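Local structure of probable host range protein 2-3 (Myxoma virus, 5CZ3) at residues 34-39 / 100-105; 66-71 / 89-94; 23-28 / 114-119; 13-18 / 47-52. The protein probably helps the virus multiply in different cell types, as a member of the poxvirus C7 family of host-range proteins. One frame throughout, in Å; residues are numbered along the deposited sequence.

Interaction 1. Residues 34-39 / 100-105; sequences GCNIHL and LARFYS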
# COMPACT_ATOMS: atom_id res chain seq x y z
N GLY A 34 3.06 -5.45 -0.71
CA GLY A 34 1.70 -5.52 -0.21
C GLY A 34 1.64 -5.10 1.25
O GLY A 34 2.67 -4.88 1.88
N CYS A 35 0.42 -4.99 1.77
CA CYS A 35 0.22 -4.62 3.17
C CYS A 35 -1.21 -4.89 3.61
O CYS A 35 -2.08 -5.20 2.80
CB CYS A 35 0.55 -3.14 3.38
SG CYS A 35 -0.51 -2.01 2.47
N ASN A 36 -1.43 -4.78 4.92
CA ASN A 36 -2.75 -4.94 5.50
C ASN A 36 -3.17 -3.66 6.21
O ASN A 36 -2.43 -3.13 7.04
CB ASN A 36 -2.78 -6.12 6.47
CG ASN A 36 -2.24 -7.38 5.85
OD1 ASN A 36 -2.69 -7.81 4.78
ND2 ASN A 36 -1.25 -7.99 6.50
N ILE A 37 -4.35 -3.15 5.87
CA ILE A 37 -4.81 -1.90 6.44
C ILE A 37 -6.19 -2.06 7.07
O ILE A 37 -7.20 -2.17 6.37
CB ILE A 37 -4.87 -0.77 5.39
CG1 ILE A 37 -3.51 -0.62 4.70
CG2 ILE A 37 -5.28 0.54 6.04
CD1 ILE A 37 -3.47 0.48 3.66
N HIS A 38 -6.22 -2.07 8.40
CA HIS A 38 -7.48 -2.10 9.14
C HIS A 38 -8.11 -0.71 9.14
O HIS A 38 -7.64 0.20 9.82
CB HIS A 38 -7.27 -2.59 10.57
CG HIS A 38 -6.89 -4.03 10.67
ND1 HIS A 38 -7.83 -5.03 10.85
CD2 HIS A 38 -5.69 -4.65 10.61
CE1 HIS A 38 -7.21 -6.20 10.90
NE2 HIS A 38 -5.92 -6.00 10.75
N LEU A 39 -9.17 -0.55 8.36
CA LEU A 39 -9.87 0.72 8.26
C LEU A 39 -11.06 0.75 9.22
O LEU A 39 -11.95 -0.09 9.13
CB LEU A 39 -10.34 0.97 6.83
CG LEU A 39 -9.24 1.00 5.76
CD1 LEU A 39 -9.83 0.78 4.38
CD2 LEU A 39 -8.48 2.31 5.83
N LEU A 100 -11.25 -4.37 6.37
CA LEU A 100 -9.84 -4.73 6.24
C LEU A 100 -9.43 -4.75 4.78
O LEU A 100 -10.06 -5.41 3.96
CB LEU A 100 -9.57 -6.10 6.89
CG LEU A 100 -8.18 -6.70 6.69
CD1 LEU A 100 -7.08 -5.73 7.08
CD2 LEU A 100 -8.06 -7.99 7.49
N ALA A 101 -8.38 -4.00 4.45
CA ALA A 101 -7.89 -3.94 3.09
C ALA A 101 -6.54 -4.63 2.97
O ALA A 101 -5.58 -4.26 3.63
CB ALA A 101 -7.79 -2.49 2.63
N ARG A 102 -6.49 -5.65 2.11
CA ARG A 102 -5.25 -6.40 1.90
C ARG A 102 -4.69 -6.19 0.50
O ARG A 102 -5.30 -6.60 -0.48
CB ARG A 102 -5.48 -7.89 2.14
CG ARG A 102 -5.79 -8.27 3.57
CD ARG A 102 -5.62 -9.77 3.76
NE ARG A 102 -5.34 -10.12 5.15
CZ ARG A 102 -6.24 -10.56 6.01
NH1 ARG A 102 -7.50 -10.72 5.62
NH2 ARG A 102 -5.90 -10.86 7.25
N PHE A 103 -3.53 -5.54 0.42
CA PHE A 103 -2.81 -5.45 -0.85
C PHE A 103 -1.77 -6.56 -0.91
O PHE A 103 -1.18 -6.91 0.11
CB PHE A 103 -2.16 -4.08 -1.00
CG PHE A 103 -3.14 -2.95 -1.17
CD1 PHE A 103 -3.65 -2.65 -2.43
CD2 PHE A 103 -3.55 -2.20 -0.09
CE1 PHE A 103 -4.56 -1.62 -2.59
CE2 PHE A 103 -4.46 -1.17 -0.24
CZ PHE A 103 -4.96 -0.88 -1.50
N TYR A 104 -1.56 -7.11 -2.10
CA TYR A 104 -0.64 -8.24 -2.24
C TYR A 104 -0.19 -8.46 -3.68
O TYR A 104 -0.94 -8.19 -4.63
CB TYR A 104 -1.28 -9.52 -1.71
CG TYR A 104 -2.56 -9.92 -2.41
CD1 TYR A 104 -3.78 -9.36 -2.06
CD2 TYR A 104 -2.56 -10.88 -3.43
CE1 TYR A 104 -4.96 -9.72 -2.70
CE2 TYR A 104 -3.72 -11.25 -4.07
CZ TYR A 104 -4.92 -10.67 -3.70
OH TYR A 104 -6.08 -11.04 -4.34
N SER A 105 1.03 -8.94 -3.83
CA SER A 105 1.56 -9.32 -5.14
C SER A 105 1.65 -10.83 -5.25
O SER A 105 1.73 -11.38 -6.35
CB SER A 105 2.94 -8.69 -5.36
OG SER A 105 3.88 -9.15 -4.40

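Interaction 2. Residues 66-71 / 89-94; sequences IHMRLN and YKVVIY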
# COMPACT_ATOMS: atom_id res chain seq x y z
N ILE A 66 -0.26 -5.39 -8.67
CA ILE A 66 -0.74 -5.24 -7.30
C ILE A 66 -2.22 -5.62 -7.25
O ILE A 66 -3.03 -5.08 -8.00
CB ILE A 66 -0.57 -3.81 -6.76
CG1 ILE A 66 0.90 -3.41 -6.75
CG2 ILE A 66 -1.16 -3.70 -5.36
CD1 ILE A 66 1.17 -2.09 -6.07
N HIS A 67 -2.56 -6.55 -6.37
CA HIS A 67 -3.95 -6.94 -6.19
C HIS A 67 -4.46 -6.49 -4.83
O HIS A 67 -3.68 -6.08 -3.97
CB HIS A 67 -4.12 -8.45 -6.36
CG HIS A 67 -3.63 -8.96 -7.67
ND1 HIS A 67 -2.51 -9.76 -7.79
CD2 HIS A 67 -4.10 -8.79 -8.93
CE1 HIS A 67 -2.32 -10.06 -9.06
NE2 HIS A 67 -3.27 -9.48 -9.78
N MET A 68 -5.77 -6.57 -4.63
CA MET A 68 -6.37 -6.14 -3.37
C MET A 68 -7.68 -6.86 -3.07
O MET A 68 -8.49 -7.10 -3.96
CB MET A 68 -6.60 -4.63 -3.37
CG MET A 68 -7.37 -4.10 -2.18
SD MET A 68 -8.06 -2.46 -2.46
CE MET A 68 -8.85 -2.16 -0.88
N ARG A 69 -7.87 -7.21 -1.80
CA ARG A 69 -9.15 -7.72 -1.33
C ARG A 69 -9.65 -6.88 -0.16
O ARG A 69 -8.94 -6.68 0.82
CB ARG A 69 -9.04 -9.19 -0.91
CG ARG A 69 -8.80 -10.14 -2.06
CD ARG A 69 -9.11 -11.57 -1.64
NE ARG A 69 -8.86 -12.52 -2.72
CZ ARG A 69 -9.79 -12.96 -3.55
NH1 ARG A 69 -11.04 -12.54 -3.44
NH2 ARG A 69 -9.48 -13.83 -4.50
N LEU A 70 -10.88 -6.40 -0.28
CA LEU A 70 -11.54 -5.69 0.81
C LEU A 70 -12.56 -6.61 1.46
O LEU A 70 -13.57 -6.97 0.84
CB LEU A 70 -12.22 -4.41 0.31
CG LEU A 70 -12.91 -3.58 1.38
CD1 LEU A 70 -11.89 -2.99 2.35
CD2 LEU A 70 -13.76 -2.48 0.76
N ASN A 71 -12.30 -6.99 2.71
CA ASN A 71 -13.15 -7.91 3.44
C ASN A 71 -13.38 -9.21 2.68
O ASN A 71 -14.48 -9.77 2.70
CB ASN A 71 -14.49 -7.26 3.78
CG ASN A 71 -14.34 -6.06 4.70
OD1 ASN A 71 -13.43 -6.00 5.53
ND2 ASN A 71 -15.23 -5.09 4.55
N TYR A 89 -0.82 3.44 -9.07
CA TYR A 89 -2.13 2.83 -8.92
C TYR A 89 -3.08 3.74 -8.14
O TYR A 89 -2.66 4.49 -7.27
CB TYR A 89 -2.02 1.48 -8.20
CG TYR A 89 -1.26 0.41 -8.95
CD1 TYR A 89 0.12 0.32 -8.87
CD2 TYR A 89 -1.93 -0.53 -9.73
CE1 TYR A 89 0.82 -0.67 -9.54
CE2 TYR A 89 -1.24 -1.52 -10.41
CZ TYR A 89 0.14 -1.58 -10.31
OH TYR A 89 0.82 -2.57 -10.98
N LYS A 90 -4.37 3.66 -8.47
CA LYS A 90 -5.39 4.39 -7.73
C LYS A 90 -6.64 3.53 -7.58
O LYS A 90 -7.20 3.07 -8.57
CB LYS A 90 -5.73 5.71 -8.42
CG LYS A 90 -6.83 6.50 -7.71
CD LYS A 90 -7.06 7.85 -8.36
CE LYS A 90 -8.17 8.63 -7.65
NZ LYS A 90 -8.36 9.99 -8.23
N VAL A 91 -7.06 3.31 -6.34
CA VAL A 91 -8.26 2.53 -6.09
C VAL A 91 -9.17 3.26 -5.10
O VAL A 91 -8.70 3.89 -4.15
CB VAL A 91 -7.93 1.10 -5.58
CG1 VAL A 91 -7.20 1.15 -4.25
CG2 VAL A 91 -9.19 0.26 -5.47
N VAL A 92 -10.47 3.20 -5.35
CA VAL A 92 -11.45 3.81 -4.47
C VAL A 92 -12.44 2.75 -4.00
O VAL A 92 -13.07 2.07 -4.81
CB VAL A 92 -12.21 4.95 -5.16
CG1 VAL A 92 -13.34 5.46 -4.28
CG2 VAL A 92 -11.25 6.09 -5.52
N ILE A 93 -12.56 2.60 -2.68
CA ILE A 93 -13.51 1.65 -2.11
C ILE A 93 -14.62 2.38 -1.39
O ILE A 93 -14.46 3.52 -0.95
CB ILE A 93 -12.82 0.69 -1.13
CG1 ILE A 93 -12.20 1.46 0.03
CG2 ILE A 93 -11.76 -0.14 -1.85
CD1 ILE A 93 -11.58 0.58 1.09
N TYR A 94 -15.77 1.72 -1.26
CA TYR A 94 -16.88 2.27 -0.51
C TYR A 94 -17.16 1.40 0.71
O TYR A 94 -17.42 0.21 0.59
CB TYR A 94 -18.13 2.37 -1.38
CG TYR A 94 -19.36 2.78 -0.61
CD1 TYR A 94 -19.60 4.11 -0.30
CD2 TYR A 94 -20.28 1.83 -0.19
CE1 TYR A 94 -20.72 4.49 0.41
CE2 TYR A 94 -21.41 2.20 0.52
CZ TYR A 94 -21.62 3.53 0.82
OH TYR A 94 -22.74 3.91 1.52

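Interaction 3. Residues 23-28 / 114-119; sequences KHVNLF and VYPTFL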
# COMPACT_ATOMS: atom_id res chain seq x y z
N LYS A 23 4.39 5.40 4.23
CA LYS A 23 5.56 5.40 3.37
C LYS A 23 6.48 4.20 3.59
O LYS A 23 6.52 3.63 4.68
CB LYS A 23 6.35 6.70 3.57
CG LYS A 23 5.50 7.95 3.44
CD LYS A 23 6.34 9.17 3.10
CE LYS A 23 6.78 9.13 1.65
NZ LYS A 23 7.53 10.36 1.27
N HIS A 24 7.20 3.84 2.53
CA HIS A 24 8.16 2.74 2.55
C HIS A 24 7.51 1.43 2.99
O HIS A 24 8.02 0.72 3.86
CB HIS A 24 9.35 3.07 3.46
CG HIS A 24 10.16 4.25 2.99
ND1 HIS A 24 11.42 4.52 3.47
CD2 HIS A 24 9.88 5.22 2.09
CE1 HIS A 24 11.89 5.61 2.88
NE2 HIS A 24 10.97 6.05 2.04
N VAL A 25 6.38 1.12 2.37
CA VAL A 25 5.63 -0.10 2.66
C VAL A 25 6.37 -1.33 2.13
O VAL A 25 6.21 -2.43 2.65
CB VAL A 25 4.22 -0.02 2.05
CG1 VAL A 25 3.41 -1.27 2.37
CG2 VAL A 25 3.50 1.22 2.55
N ASN A 26 7.19 -1.12 1.11
CA ASN A 26 7.95 -2.19 0.47
C ASN A 26 8.83 -2.99 1.43
O ASN A 26 9.35 -2.46 2.41
CB ASN A 26 8.84 -1.60 -0.62
CG ASN A 26 9.77 -0.53 -0.08
OD1 ASN A 26 9.42 0.65 -0.03
ND2 ASN A 26 10.96 -0.93 0.34
N LEU A 27 9.00 -4.28 1.13
CA LEU A 27 9.98 -5.10 1.83
C LEU A 27 11.37 -4.54 1.55
O LEU A 27 11.65 -4.12 0.43
CB LEU A 27 9.89 -6.56 1.37
CG LEU A 27 8.54 -7.26 1.43
CD1 LEU A 27 8.64 -8.66 0.84
CD2 LEU A 27 8.01 -7.31 2.85
N PHE A 28 12.24 -4.52 2.56
CA PHE A 28 13.58 -4.01 2.33
C PHE A 28 14.43 -5.05 1.59
O PHE A 28 15.57 -4.78 1.22
CB PHE A 28 14.26 -3.57 3.63
CG PHE A 28 14.28 -4.61 4.72
CD1 PHE A 28 15.15 -5.69 4.66
CD2 PHE A 28 13.46 -4.48 5.83
CE1 PHE A 28 15.17 -6.64 5.67
CE2 PHE A 28 13.48 -5.42 6.85
CZ PHE A 28 14.34 -6.50 6.77
N VAL A 114 5.18 -11.33 5.88
CA VAL A 114 6.10 -10.24 6.21
C VAL A 114 5.65 -8.91 5.61
O VAL A 114 6.38 -7.92 5.66
CB VAL A 114 7.54 -10.55 5.74
CG1 VAL A 114 8.18 -11.58 6.66
CG2 VAL A 114 7.56 -11.02 4.30
N TYR A 115 4.44 -8.89 5.05
CA TYR A 115 3.79 -7.62 4.72
C TYR A 115 3.54 -6.86 6.01
O TYR A 115 3.23 -7.47 7.04
CB TYR A 115 2.47 -7.84 3.97
CG TYR A 115 2.58 -8.35 2.55
CD1 TYR A 115 3.80 -8.39 1.88
CD2 TYR A 115 1.44 -8.77 1.86
CE1 TYR A 115 3.88 -8.86 0.58
CE2 TYR A 115 1.52 -9.23 0.56
CZ TYR A 115 2.74 -9.28 -0.08
OH TYR A 115 2.80 -9.74 -1.37
N PRO A 116 3.65 -5.53 5.97
CA PRO A 116 3.33 -4.76 7.17
C PRO A 116 1.82 -4.64 7.38
O PRO A 116 1.06 -4.71 6.41
CB PRO A 116 3.96 -3.40 6.90
CG PRO A 116 3.94 -3.28 5.41
CD PRO A 116 4.16 -4.67 4.88
N THR A 117 1.40 -4.47 8.63
CA THR A 117 -0.02 -4.35 8.95
C THR A 117 -0.30 -3.06 9.70
O THR A 117 0.34 -2.77 10.72
CB THR A 117 -0.50 -5.55 9.79
OG1 THR A 117 -0.20 -6.77 9.11
CG2 THR A 117 -2.00 -5.46 10.04
N PHE A 118 -1.25 -2.28 9.20
CA PHE A 118 -1.57 -0.99 9.79
C PHE A 118 -3.02 -0.91 10.23
O PHE A 118 -3.87 -1.68 9.78
CB PHE A 118 -1.29 0.14 8.80
CG PHE A 118 0.04 0.04 8.12
CD1 PHE A 118 1.17 0.58 8.71
CD2 PHE A 118 0.16 -0.57 6.88
CE1 PHE A 118 2.40 0.49 8.09
CE2 PHE A 118 1.38 -0.66 6.26
CZ PHE A 118 2.51 -0.13 6.86
N LEU A 119 -3.30 0.04 11.11
CA LEU A 119 -4.67 0.41 11.45
C LEU A 119 -4.86 1.87 11.12
O LEU A 119 -4.01 2.70 11.45
CB LEU A 119 -4.97 0.15 12.93

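Interaction 4. Residues 13-18 / 47-52; sequences VFLIDE and ITFILV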
# COMPACT_ATOMS: atom_id res chain seq x y z
N VAL A 13 2.12 4.32 0.05
CA VAL A 13 0.67 4.24 -0.03
C VAL A 13 0.04 5.47 0.62
O VAL A 13 0.30 5.76 1.79
CB VAL A 13 0.13 2.97 0.65
CG1 VAL A 13 -1.40 2.95 0.60
CG2 VAL A 13 0.71 1.73 -0.02
N PHE A 14 -0.79 6.18 -0.13
CA PHE A 14 -1.39 7.42 0.35
C PHE A 14 -2.91 7.32 0.46
O PHE A 14 -3.58 6.92 -0.49
CB PHE A 14 -1.02 8.59 -0.56
CG PHE A 14 0.46 8.79 -0.72
CD1 PHE A 14 1.17 9.58 0.17
CD2 PHE A 14 1.15 8.19 -1.77
CE1 PHE A 14 2.53 9.76 0.02
CE2 PHE A 14 2.51 8.37 -1.92
CZ PHE A 14 3.21 9.16 -1.02
N LEU A 15 -3.44 7.68 1.63
CA LEU A 15 -4.88 7.78 1.82
C LEU A 15 -5.29 9.25 1.69
O LEU A 15 -5.08 10.04 2.61
CB LEU A 15 -5.30 7.20 3.17
CG LEU A 15 -5.45 5.68 3.25
CD1 LEU A 15 -4.11 4.97 3.17
CD2 LEU A 15 -6.19 5.27 4.52
N ILE A 16 -5.86 9.59 0.54
CA ILE A 16 -6.05 10.98 0.14
C ILE A 16 -6.94 11.80 1.07
O ILE A 16 -6.49 12.81 1.62
CB ILE A 16 -6.66 11.05 -1.28
CG1 ILE A 16 -5.81 10.23 -2.26
CG2 ILE A 16 -6.76 12.49 -1.74
CD1 ILE A 16 -4.34 10.59 -2.24
N ASP A 17 -8.18 11.37 1.25
CA ASP A 17 -9.14 12.13 2.05
C ASP A 17 -8.80 12.10 3.53
O ASP A 17 -9.22 12.98 4.29
CB ASP A 17 -10.55 11.60 1.82
CG ASP A 17 -11.04 11.82 0.40
OD1 ASP A 17 -10.69 12.86 -0.19
OD2 ASP A 17 -11.77 10.95 -0.12
N GLU A 18 -8.04 11.10 3.95
CA GLU A 18 -7.62 11.00 5.34
C GLU A 18 -6.32 11.77 5.56
O GLU A 18 -5.88 11.96 6.70
CB GLU A 18 -7.44 9.53 5.75
CG GLU A 18 -8.74 8.77 5.94
CD GLU A 18 -9.43 8.45 4.63
OE1 GLU A 18 -8.73 8.33 3.61
OE2 GLU A 18 -10.68 8.34 4.62
N ILE A 47 -13.09 5.72 0.38
CA ILE A 47 -11.69 5.80 0.75
C ILE A 47 -10.81 5.66 -0.49
O ILE A 47 -10.86 4.64 -1.18
CB ILE A 47 -11.30 4.74 1.79
CG1 ILE A 47 -12.16 4.89 3.04
CG2 ILE A 47 -9.83 4.85 2.15
CD1 ILE A 47 -11.92 3.82 4.08
N THR A 48 -10.01 6.68 -0.77
CA THR A 48 -9.16 6.70 -1.95
C THR A 48 -7.73 6.32 -1.62
O THR A 48 -7.09 6.93 -0.76
CB THR A 48 -9.17 8.09 -2.62
OG1 THR A 48 -10.51 8.49 -2.91
CG2 THR A 48 -8.36 8.07 -3.91
N PHE A 49 -7.22 5.29 -2.29
CA PHE A 49 -5.83 4.88 -2.14
C PHE A 49 -5.02 5.25 -3.38
O PHE A 49 -5.42 4.94 -4.50
CB PHE A 49 -5.71 3.38 -1.90
CG PHE A 49 -6.38 2.90 -0.65
CD1 PHE A 49 -7.73 2.59 -0.64
CD2 PHE A 49 -5.65 2.73 0.52
CE1 PHE A 49 -8.34 2.14 0.51
CE2 PHE A 49 -6.26 2.28 1.67
CZ PHE A 49 -7.61 1.98 1.67
N ILE A 50 -3.89 5.91 -3.18
CA ILE A 50 -2.93 6.10 -4.26
C ILE A 50 -1.63 5.39 -3.91
O ILE A 50 -0.98 5.72 -2.91
CB ILE A 50 -2.67 7.58 -4.56
CG1 ILE A 50 -3.88 8.20 -5.27
CG2 ILE A 50 -1.42 7.75 -5.42
CD1 ILE A 50 -3.67 9.62 -5.71
N LEU A 51 -1.26 4.40 -4.72
CA LEU A 51 -0.04 3.63 -4.50
C LEU A 51 1.01 4.00 -5.53
O LEU A 51 0.79 3.85 -6.73
CB LEU A 51 -0.32 2.13 -4.55
CG LEU A 51 -1.32 1.51 -3.56
CD1 LEU A 51 -2.75 1.63 -4.05
CD2 LEU A 51 -0.96 0.06 -3.28
N VAL A 52 2.15 4.49 -5.06
CA VAL A 52 3.25 4.82 -5.95
C VAL A 52 4.32 3.74 -5.88
O VAL A 52 5.09 3.67 -4.92
CB VAL A 52 3.86 6.19 -5.61
CG1 VAL A 52 5.00 6.51 -6.57
CG2 VAL A 52 2.79 7.27 -5.66

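Interaction 1. Residues 34-39 / 100-105
Cys35 and Phe103 exchange two backbone hydrogen bonds, and Ile37 and Ala101 exchange two more, which sets strands 34-39 and 100-104 side by side and antiparallel. Phe103 N reaches Cys35 O at 2.8 Å; the return bond from Cys35 N to Phe103 O is 3.0 Å and more bent. Ile37 N gives to Ala101 O at 2.8 Å, and Ala101 N answers to Ile37 O at 2.9 Å.

On the face carrying His38 and Leu100 the main contact is CH-pi. Methyl CD1 of Leu100 stands 3.7 Å from the centroid of the His38 imidazole, only 3° off the ring normal. With CG opposite its own backbone N (chi1 173°), Leu100 reaches across to strand 34-39 and sets CD1 over the middle of the ring, while its CD2 lies over a face of the guanidinium of Arg102, two residues on, offset toward the rim.

Apolar contacts fill the other face. The Phe103 ring takes Ile37 CD1 at its edge, 4.3 Å from CE2, and Cys35 SG approaches it obliquely, 4.0 Å from CD2. Ala101 CB meets Leu39 CD1 at 4.2 Å. Ile37 and Leu39 touch Phe49 of strand 45-54, and Phe103 touches Leu51. A hydrogen-bonded strand pair with one mixed, more exposed face and one apolar buried face is what a layer of a beta-sandwich looks like.

Interaction 2. Residues 66-71 / 89-94
Ile66 and Tyr89 meet across the interior of the beta-sandwich, where strands 67-70 and 89-94 belong to different sheets and run nearly parallel, 10° apart, with their axes 9.9 Å from each other at closest. That spacing is bridged by side chains alone.

Tyr89 comes first along the second segment. Ile66 lies over one face of its ring: CG1 is 4.3 Å from the ring centroid in a CH-pi contact, and CD1 comes to 3.8 Å from CE1. Val91 is next inward, its CG1 set between its own backbone N and carbonyl carbon (chi1 62°) and 4.1 Å from Met68 SD. The thioether chain is extended beyond CG, so the methyl passes Val91 and carries on to the next inward residue, Ile93, meeting it at about a right angle with CE 3.7 Å from CG2.

Ala101 and Phe103 of strand 99-104 also touch Met68, while Phe49 of strand 45-54 touches Val91 and Ile93. At the far end Leu70 straddles the tip of Ile93: CD1 of Ile93 is 3.8 Å from both Leu70 CD1 and Leu70 CD2.

Interaction 3. Residues 23-28 / 114-119
The hydroxyl of Tyr115, whose ring edge faces Leu27 CD2, is gripped by Ser32 OG and Ser105 N, with a weak further bond from Asp106 N. Those bonds anchor the far end of the phenol and so help fix the orientation of the ring.

Leu27 does its touching with CD2. That methyl presses on Val114 O at 3.3 Å, a close fit of carbon against carbonyl, and lies 4.0 Å from Val114 CG2. It reaches the Tyr115 ring more loosely, near its plane and 4.5 Å from CD1.

Further along, Val25 meets Pro116 with side chains crossing at about a right angle. Val25 CG1, turned away from its own backbone N (chi1 -179°), sits 3.7 Å from Pro116 CG, and Val25 O is equally far from that same carbon. The same Val25 methyl comes within 4.4 Å of Phe118 CE2, at the edge of the ring.

Within the loop, Asn26 ND2 makes a long bond of 3.3 Å to Leu27 O, straight at the hydrogen but arriving above the carbonyl plane, while Asn26 OD1 takes Leu11 N.

Residues 23-28 lead from strand 20-23 of one sheet toward strand 34-40 of the other. Here Val25 touches both Val13 of strand 10-15 and Cys35 of strand 34-40, and Phe118 adds Ile139 of strand 138-140, so the loop closes over the sandwich core where strand 117-121 begins.

Interaction 4. Residues 13-18 / 47-52
Ile16 lies across Thr48 and Ile50, and its side chain can be followed outward atom by atom. CB is 4.1 Å from Thr48 CB. CG1 then comes down on the Thr48 methyl, 3.7 Å from CG2, and the tip CD1 meets CD1 of Ile50, also at 3.7 Å. Both torsions near -53° fold the chain back along strand 47-52 and make this reach possible.

The two backbones run antiparallel. Phe14 N gives to Ile50 O at 2.8 Å and Ile50 N returns to Phe14 O at 2.9 Å. One step on, where residues 16-18 turn out of the strand, Ile16 N still holds Thr48 O with a longer bond of 3.2 Å.

On the face of Phe14 and Ile50, the Phe14 ring presents its edge to the other strand, with CE2 3.9 Å from Val52 CG2 and Ile50 O near the ring plane. Trp151 touches both Phe14 and Ile50 on this side. On the opposite face Leu15 lies alongside Phe49, pointing the same way, with CD1 3.8 Å from Phe49 CE2, and Val13 runs beside Leu51 in the same manner. This second face looks into the sandwich, where Leu39 of strand 34-40 touches both Leu15 and Phe49.

The hydrogen bonds between the segments are all main chain to main chain, and most side-chain contacts are between carbons, though Phe14 also brings its ring edge to Ile50 O. The strand pair therefore gets its alignment from the backbone, while burial of hydrocarbon on both faces probably supplies much of its stability.

Together the four contacts outline a beta-sandwich. Interaction 4 pairs strands of one sheet and interaction 1 strands of the other, their centres about 12 Å apart, touching through Leu39, Phe49, Phe103 and Leu51. Interaction 2 bridges the two sheets, and interaction 3 packs the loop that connects them against the start of strand 117-121; their centres lie about 16 Å apart on opposite sides of the chain's centre. Strands 67-70 and 87-95 flank 99-104 and 45-54, and 117-121 flanks 34-40. Along the chain interaction 4 closes before interaction 2 opens, interaction 1 spans interaction 2, interaction 3 spans both, and the segments of interaction 4 alternate with those of interactions 1 and 3, tying the domain together.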